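Local atomic coordinates of putative phosphonate binding protein for ABC transporter (Prochlorococcus marinus str. MIT 9301, PDB entry 5LQ5), a protein that binds inorganic phosphite strongly in the periplasm and probably delivers it to an ABC transporter for uptake. Residues 81-86 / 202-207. Sequence-based numbering, arbitrary orientation. Where two conformers were deposited one is given.
With PO3 (phosphite ion), chain B.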
loop_
_atom_site.group_PDB
_atom_site.type_symbol
_atom_site.label_atom_id
_atom_site.label_comp_id
_atom_site.label_asym_id
_atom_site.label_seq_id
_atom_site.Cartn_x
_atom_site.Cartn_y
_atom_site.Cartn_z
ATOM N N ILE A 81 1.542 14.520 -3.497
ATOM C CA ILE A 81 2.900 14.855 -4.006
ATOM C C ILE A 81 3.331 14.080 -5.245
ATOM O O ILE A 81 3.797 14.689 -6.200
ATOM C CB ILE A 81 3.959 14.700 -2.882
ATOM C CG1 ILE A 81 3.731 15.727 -1.768
ATOM C CG2 ILE A 81 5.385 14.785 -3.415
ATOM C CD1 ILE A 81 4.112 17.157 -2.111
ATOM N N ALA A 82 3.233 12.763 -5.201
ATOM C CA ALA A 82 3.768 11.877 -6.234
ATOM C C ALA A 82 3.238 10.447 -6.094
ATOM O O ALA A 82 2.667 10.072 -5.060
ATOM C CB ALA A 82 5.285 11.853 -6.155
ATOM N N GLN A 83 3.429 9.661 -7.138
ATOM C CA GLN A 83 3.100 8.245 -7.179
ATOM C C GLN A 83 4.114 7.575 -8.107
ATOM O O GLN A 83 4.975 8.254 -8.660
ATOM C CB GLN A 83 1.651 8.024 -7.664
ATOM C CG GLN A 83 1.454 8.370 -9.144
ATOM C CD GLN A 83 0.028 8.315 -9.659
ATOM O OE1 GLN A 83 -0.707 7.400 -9.363
ATOM N NE2 GLN A 83 -0.338 9.272 -10.512
ATOM N N ARG A 84 3.999 6.270 -8.268
ATOM C CA ARG A 84 4.723 5.518 -9.316
ATOM C C ARG A 84 3.842 5.335 -10.539
ATOM O O ARG A 84 2.632 5.457 -10.463
ATOM C CB ARG A 84 5.211 4.170 -8.798
ATOM C CG ARG A 84 5.989 4.254 -7.491
ATOM C CD ARG A 84 6.121 2.921 -6.766
ATOM N NE ARG A 84 4.816 2.390 -6.377
ATOM C CZ ARG A 84 4.628 1.258 -5.712
ATOM N NH1 ARG A 84 5.648 0.493 -5.362
ATOM N NH2 ARG A 84 3.401 0.887 -5.389
ATOM N N ASP A 85 4.449 5.020 -11.682
ATOM C CA ASP A 85 3.654 4.700 -12.877
ATOM C C ASP A 85 2.660 3.585 -12.601
ATOM O O ASP A 85 1.504 3.689 -12.985
ATOM C CB ASP A 85 4.537 4.296 -14.070
ATOM C CG ASP A 85 5.252 5.477 -14.681
ATOM O OD1 ASP A 85 4.584 6.325 -15.323
ATOM O OD2 ASP A 85 6.482 5.573 -14.504
ATOM N N ILE A 86 3.114 2.553 -11.901
ATOM C CA ILE A 86 2.255 1.397 -11.570
ATOM C C ILE A 86 1.035 1.728 -10.693
ATOM O O ILE A 86 -0.012 1.067 -10.770
ATOM C CB ILE A 86 3.053 0.209 -10.970
ATOM C CG1 ILE A 86 2.175 -1.046 -10.932
ATOM C CG2 ILE A 86 3.644 0.505 -9.597
ATOM C CD1 ILE A 86 1.564 -1.404 -12.276
ATOM N N GLU A 202 -7.396 -3.375 -12.930
ATOM C CA GLU A 202 -6.597 -2.225 -12.456
ATOM C C GLU A 202 -7.408 -1.195 -11.680
ATOM O O GLU A 202 -8.610 -1.022 -11.917
ATOM C CB GLU A 202 -5.943 -1.482 -13.631
ATOM C CG GLU A 202 -4.968 -2.339 -14.433
ATOM C CD GLU A 202 -4.830 -1.939 -15.898
ATOM O OE1 GLU A 202 -5.815 -1.506 -16.528
ATOM O OE2 GLU A 202 -3.715 -2.083 -16.439
ATOM N N TYR A 203 -6.706 -0.501 -10.790
ATOM C CA TYR A 203 -7.262 0.574 -9.959
ATOM C C TYR A 203 -6.078 1.470 -9.517
ATOM O O TYR A 203 -4.927 1.122 -9.726
ATOM C CB TYR A 203 -8.077 0.020 -8.745
ATOM C CG TYR A 203 -7.300 -0.979 -7.949
ATOM C CD1 TYR A 203 -6.405 -0.538 -6.971
ATOM C CD2 TYR A 203 -7.392 -2.358 -8.209
ATOM C CE1 TYR A 203 -5.639 -1.436 -6.256
ATOM C CE2 TYR A 203 -6.633 -3.269 -7.483
ATOM C CZ TYR A 203 -5.738 -2.793 -6.519
ATOM O OH TYR A 203 -4.947 -3.667 -5.803
ATOM N N VAL A 204 -6.377 2.599 -8.868
ATOM C CA VAL A 204 -5.313 3.521 -8.396
ATOM C C VAL A 204 -4.906 3.137 -6.967
ATOM O O VAL A 204 -5.748 2.720 -6.193
ATOM C CB VAL A 204 -5.748 5.002 -8.435
ATOM C CG1 VAL A 204 -6.771 5.326 -7.369
ATOM C CG2 VAL A 204 -4.554 5.902 -8.273
ATOM N N ASP A 205 -3.637 3.316 -6.601
ATOM C CA ASP A 205 -3.202 2.924 -5.256
ATOM C C ASP A 205 -2.227 3.925 -4.611
ATOM O O ASP A 205 -2.654 4.988 -4.107
ATOM C CB ASP A 205 -2.733 1.462 -5.236
ATOM C CG ASP A 205 -2.717 0.857 -3.804
ATOM O OD1 ASP A 205 -2.927 1.607 -2.805
ATOM O OD2 ASP A 205 -2.585 -0.390 -3.684
ATOM N N TYR A 206 -0.950 3.557 -4.519
ATOM C CA TYR A 206 -0.067 4.249 -3.593
ATOM C C TYR A 206 0.299 5.656 -4.012
ATOM O O TYR A 206 0.381 5.965 -5.202
ATOM C CB TYR A 206 1.224 3.470 -3.377
ATOM C CG TYR A 206 1.095 2.135 -2.690
ATOM C CD1 TYR A 206 1.454 2.009 -1.363
ATOM C CD2 TYR A 206 0.701 0.986 -3.361
ATOM C CE1 TYR A 206 1.392 0.804 -0.698
ATOM C CE2 TYR A 206 0.616 -0.255 -2.707
ATOM C CZ TYR A 206 0.995 -0.349 -1.386
ATOM O OH TYR A 206 0.909 -1.608 -0.780
ATOM N N HIS A 207 0.537 6.504 -3.016
ATOM C CA HIS A 207 0.956 7.882 -3.231
ATOM C C HIS A 207 1.510 8.552 -1.999
ATOM O O HIS A 207 1.153 8.197 -0.866
ATOM C CB HIS A 207 -0.193 8.710 -3.805
ATOM C CG HIS A 207 -1.420 8.791 -2.944
ATOM N ND1 HIS A 207 -2.283 7.728 -2.758
ATOM C CD2 HIS A 207 -1.972 9.835 -2.288
ATOM C CE1 HIS A 207 -3.289 8.116 -1.991
ATOM N NE2 HIS A 207 -3.126 9.389 -1.700
HETATM P P PO3 B . -2.432 -0.667 0.047
HETATM O O1 PO3 B . -2.738 -1.320 -1.342
HETATM O O2 PO3 B . -3.540 0.344 0.554
HETATM O O3 PO3 B . -2.111 -1.747 1.117
HETATM O O HOH W 1 -1.667 6.571 -6.848
#
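R84 meets Y206 where NH2 lies 3.4 Å from CD2 of the ring, the two side chains running side by side with guanidinium and ring planes 76° apart. A bend at chi3 (-62°) turns the guanidinium toward the tyrosine, while D87 and the carbonyl of F247 hold its nitrogens. The tight part continues along the backbone: A82 O sits 3.3 Å from H207 CA, and Q83 CB packs 3.5 Å from Y206 O. Toward V204, partly exposed and modelled in two conformers, the fit is looser, and a water bridges the segments, donating to Q83 OE1 at 2.8 Å and to Y206 O at 2.7 Å; Q259 also bonds to that OE1. H207 ND1 donates to D205 O (3.1 Å) in the carbonyl plane, tying the histidine ring to the loop that carries D205 and Y206. D205 OD2 lies 2.5 Å from phosphite O1, suggesting that an acid group holds a proton and donates it. A leucine in place of Y206 would probably leave D13 and N176 without their hydroxyl partner and open a gap between R84 and the phosphite. Loop 202-207 is a crossover between the lobes of a periplasmic binding protein, running from strand 194-199 of one sheet to strand 207-210, antiparallel neighbour of strand 79-84 in the other; helix 222-231 packs against A82, and helix 127-139 touches D205.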